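Side-chain contacts in dimethylsulfoniopropionate lyase (PDB 4B29), which probably cleaves dimethylsulfoniopropionate to release dimethyl sulfide, working as a zinc-binding enzyme of the cupin family: residues G76-S79 against D80-P84; H100-T103 against E104-G108. All coordinates share one frame; numbering follows the deposited sequence. Where two conformers were deposited one is given.

How the interactions relate
Interaction 1 (76-79 with 80-84) comes first along the chain, where the loop after helix 67-73 runs into helix 83-92; interaction 2 (100-103 with 104-108) follows, where the loop after that helix enters the short helix 104-107. Their centres lie about 30 Å apart on opposite sides of the chain's centre, and the nearest atoms are about 18 Å apart, so the two do not touch. Both are surface turns in which a hydroxyl residue accepts from an amide three residues on. They differ in setting: interaction 1 is remote from the zinc, whereas Y102 of interaction 2 lies near it, so similar turns lead into helices far from the metal and beside a residue close to it.

Interaction 1: G76-S79 against D80-P84; sequences GHAS and DQSQP
S79 and S82 exchange bonds between side chain and backbone across a single turn. S79 OG accepts from the amide of S82, with OG to N 2.9 Å and an N-H...O angle of 134°. In return S79 N points to S82 OG at 3.0 Å, a weak bond at 135°. With chi1 of 63°, S79 OG stands between its own N and carbonyl carbon, which turns it forward to the amide of S82. The carbonyl is used too: S79 O takes a weak bond from Q83 N at 2.9 Å and a longer weak one from S82 N. Packing is closest on this inner side, where A78 CB lies 3.3 Å from S82 OG and 4.0 Å from Q83 CB. The buried S82 hydroxyl also bonds V159 O, tying the turn to strand 153-159. The outer side is looser: D80 points away overall, though its CB still touches S79; of the exposed Q81 side chain, CB makes the approach, 3.8 Å from S79 OG; and the Q83 side-chain amide leads away to hydrogen-bond D87 through NE2. Three of the four bonds being weak, the chemistry implies a turn held by several bent bonds acting together, with S79 gathering amides that lead into helix 83-92.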
loop_
_atom_site.group_PDB
_atom_site.type_symbol
_atom_site.label_atom_id
_atom_site.label_comp_id
_atom_site.label_asym_id
_atom_site.label_seq_id
_atom_site.Cartn_x
_atom_site.Cartn_y
_atom_site.Cartn_z
ATOM N N GLY A 76 11.440 -7.603 -1.513
ATOM C CA GLY A 76 12.071 -6.840 -0.416
ATOM C C GLY A 76 12.320 -7.707 0.779
ATOM O O GLY A 76 11.601 -8.691 1.041
ATOM N N HIS A 77 13.367 -7.371 1.529
ATOM C CA HIS A 77 13.635 -8.046 2.804
ATOM C C HIS A 77 12.469 -7.913 3.797
ATOM O O HIS A 77 11.967 -6.815 3.995
ATOM C CB HIS A 77 14.911 -7.437 3.468
ATOM C CG HIS A 77 15.167 -7.914 4.872
ATOM N ND1 HIS A 77 15.689 -9.166 5.156
ATOM C CD2 HIS A 77 14.998 -7.300 6.075
ATOM C CE1 HIS A 77 15.802 -9.312 6.467
ATOM N NE2 HIS A 77 15.402 -8.191 7.049
ATOM N N ALA A 78 12.076 -9.020 4.417
ATOM C CA ALA A 78 11.071 -9.027 5.480
ATOM C C ALA A 78 11.670 -9.278 6.845
ATOM O O ALA A 78 12.707 -9.986 6.992
ATOM C CB ALA A 78 9.963 -10.102 5.165
ATOM N N SER A 79 11.032 -8.768 7.884
ATOM C CA SER A 79 11.362 -9.222 9.228
ATOM C C SER A 79 10.662 -10.558 9.461
ATOM O O SER A 79 9.815 -10.953 8.654
ATOM C CB SER A 79 10.864 -8.232 10.269
ATOM O OG SER A 79 9.417 -8.166 10.184
ATOM N N ASP A 80 10.993 -11.253 10.553
ATOM C CA ASP A 80 10.285 -12.497 10.847
ATOM C C ASP A 80 8.783 -12.185 11.044
ATOM O O ASP A 80 7.920 -12.986 10.665
ATOM C CB ASP A 80 10.862 -13.142 12.110
ATOM C CG ASP A 80 12.263 -13.740 11.877
ATOM O OD1 ASP A 80 12.746 -13.818 10.710
ATOM O OD2 ASP A 80 12.870 -14.134 12.892
ATOM N N GLN A 81 8.491 -11.013 11.616
ATOM C CA GLN A 81 7.099 -10.601 11.850
ATOM C C GLN A 81 6.353 -10.258 10.570
ATOM O O GLN A 81 5.130 -10.463 10.498
ATOM C CB GLN A 81 7.049 -9.438 12.825
ATOM C CG GLN A 81 7.297 -9.923 14.252
ATOM C CD GLN A 81 7.828 -8.813 15.123
ATOM O OE1 GLN A 81 7.614 -7.613 14.833
ATOM N NE2 GLN A 81 8.586 -9.198 16.194
ATOM N N SER A 82 7.049 -9.753 9.569
ATOM C CA SER A 82 6.365 -9.266 8.347
ATOM C C SER A 82 6.403 -10.288 7.207
ATOM O O SER A 82 5.753 -10.103 6.174
ATOM C CB SER A 82 6.994 -7.939 7.904
ATOM O OG SER A 82 8.162 -8.111 7.101
ATOM N N GLN A 83 7.192 -11.354 7.386
ATOM C CA GLN A 83 7.307 -12.355 6.308
ATOM C C GLN A 83 5.961 -13.001 5.895
ATOM O O GLN A 83 5.723 -13.142 4.703
ATOM C CB GLN A 83 8.378 -13.419 6.677
ATOM C CG GLN A 83 8.339 -14.693 5.786
ATOM C CD GLN A 83 7.365 -15.798 6.371
ATOM O OE1 GLN A 83 7.363 -16.061 7.585
ATOM N NE2 GLN A 83 6.538 -16.422 5.501
ATOM N N PRO A 84 5.102 -13.354 6.848
ATOM C CA PRO A 84 3.811 -13.979 6.425
ATOM C C PRO A 84 3.009 -13.043 5.517
ATOM O O PRO A 84 2.485 -13.481 4.468
ATOM C CB PRO A 84 3.099 -14.278 7.757
ATOM C CG PRO A 84 4.289 -14.565 8.703
ATOM C CD PRO A 84 5.301 -13.481 8.294
#

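Interaction 2: H100-T103 against E104-G108; sequences HSYT and EAEVG
E106 lays its carboxylate at the edge of the Y102 ring, with OE1 close to the ring plane and 3.5 Å from Y102 CD1; the two planes are 68° apart. The same oxygen accepts from T103 N at 3.0 Å through its anti lone pair, and the N-H...O angle of 170° makes this bond nearly straight. A water bridges OE1, 2.7 Å away, to S101 O. E106 reaches back because CG sits beside its own backbone N (chi1 -79°) and the chain then runs extended, which brings OE1 to T103 N; that bond and the water hold the oxygen there. T103 answers in the other direction: OG1 accepts from E106 N at 3.1 Å. T103 O also receives the amide of V107, T103 O to V107 N 3.1 Å. V107 CG1 packs 3.8 Å from Y102 CB, an apolar contact, and M215 of strand 214-215 touches Y102, E106 and V107. The Y102 hydroxyl bonds that of Y145, while E104 forms a salt bridge with R109. The buried Y102 side chain lies about 7 Å from the zinc. The reciprocal pair T103 and E106 is a capping box, with T103 as N-cap of helix 104-107, next to Y102, which approaches the zinc site of this cupin.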
loop_
_atom_site.group_PDB
_atom_site.type_symbol
_atom_site.label_atom_id
_atom_site.label_comp_id
_atom_site.label_asym_id
_atom_site.label_seq_id
_atom_site.Cartn_x
_atom_site.Cartn_y
_atom_site.Cartn_z
ATOM N N HIS A 100 -2.609 2.096 -11.383
ATOM C CA HIS A 100 -1.463 2.994 -11.572
ATOM C C HIS A 100 -1.753 4.414 -11.109
ATOM O O HIS A 100 -0.914 5.056 -10.466
ATOM C CB HIS A 100 -1.148 3.119 -13.063
ATOM C CG HIS A 100 -0.061 2.221 -13.532
ATOM N ND1 HIS A 100 0.016 1.786 -14.836
ATOM C CD2 HIS A 100 1.008 1.708 -12.888
ATOM C CE1 HIS A 100 1.081 1.014 -14.962
ATOM N NE2 HIS A 100 1.691 0.947 -13.793
ATOM N N SER A 101 -2.872 4.967 -11.589
ATOM C CA SER A 101 -3.296 6.297 -11.103
ATOM C C SER A 101 -2.646 7.405 -11.928
ATOM O O SER A 101 -3.351 8.288 -12.387
ATOM C CB SER A 101 -3.059 6.571 -9.589
ATOM O OG SER A 101 -4.006 5.935 -8.738
ATOM N N TYR A 102 -1.346 7.354 -12.159
ATOM C CA TYR A 102 -0.667 8.501 -12.760
ATOM C C TYR A 102 -0.387 8.251 -14.240
ATOM O O TYR A 102 -0.297 7.106 -14.670
ATOM C CB TYR A 102 0.658 8.816 -12.047
ATOM C CG TYR A 102 0.441 9.116 -10.575
ATOM C CD1 TYR A 102 -0.179 10.296 -10.184
ATOM C CD2 TYR A 102 0.857 8.213 -9.596
ATOM C CE1 TYR A 102 -0.409 10.585 -8.817
ATOM C CE2 TYR A 102 0.620 8.471 -8.227
ATOM C CZ TYR A 102 0.028 9.670 -7.851
ATOM O OH TYR A 102 -0.166 9.931 -6.495
ATOM N N THR A 103 -0.168 9.347 -14.941
ATOM C CA THR A 103 0.152 9.280 -16.377
ATOM C C THR A 103 1.636 9.162 -16.595
ATOM O O THR A 103 2.453 9.458 -15.700
ATOM C CB THR A 103 -0.325 10.525 -17.139
ATOM O OG1 THR A 103 0.409 11.697 -16.721
ATOM C CG2 THR A 103 -1.806 10.738 -16.917
ATOM N N GLU A 104 1.993 8.774 -17.821
ATOM C CA GLU A 104 3.394 8.709 -18.195
ATOM C C GLU A 104 4.066 10.078 -18.075
ATOM O O GLU A 104 5.216 10.175 -17.632
ATOM C CB GLU A 104 3.548 8.111 -19.602
ATOM C CG GLU A 104 5.006 7.730 -19.894
ATOM C CD GLU A 104 5.248 7.303 -21.338
ATOM O OE1 GLU A 104 4.290 6.921 -22.041
ATOM O OE2 GLU A 104 6.422 7.338 -21.753
ATOM N N ALA A 105 3.348 11.142 -18.423
ATOM C CA ALA A 105 3.870 12.503 -18.309
ATOM C C ALA A 105 4.209 12.859 -16.867
ATOM O O ALA A 105 5.198 13.553 -16.590
ATOM C CB ALA A 105 2.850 13.506 -18.865
ATOM N N GLU A 106 3.383 12.379 -15.940
ATOM C CA GLU A 106 3.565 12.684 -14.521
ATOM C C GLU A 106 4.720 11.939 -13.883
ATOM O O GLU A 106 5.487 12.540 -13.136
ATOM C CB GLU A 106 2.287 12.362 -13.755
ATOM C CG GLU A 106 1.241 13.408 -13.902
ATOM C CD GLU A 106 -0.042 13.053 -13.193
ATOM O OE1 GLU A 106 -0.508 11.880 -13.302
ATOM O OE2 GLU A 106 -0.582 13.978 -12.530
ATOM N N VAL A 107 4.875 10.656 -14.186
ATOM C CA VAL A 107 5.858 9.828 -13.466
ATOM C C VAL A 107 6.894 9.082 -14.312
ATOM O O VAL A 107 7.860 8.564 -13.781
ATOM C CB VAL A 107 5.178 8.780 -12.544
ATOM C CG1 VAL A 107 4.372 9.465 -11.462
ATOM C CG2 VAL A 107 4.343 7.796 -13.330
ATOM N N GLY A 108 6.650 8.985 -15.613
ATOM C CA GLY A 108 7.576 8.297 -16.512
ATOM C C GLY A 108 7.264 6.832 -16.664
ATOM O O GLY A 108 6.724 6.174 -15.733
HETATM O O HOH W 1 -3.218 11.431 -13.265
#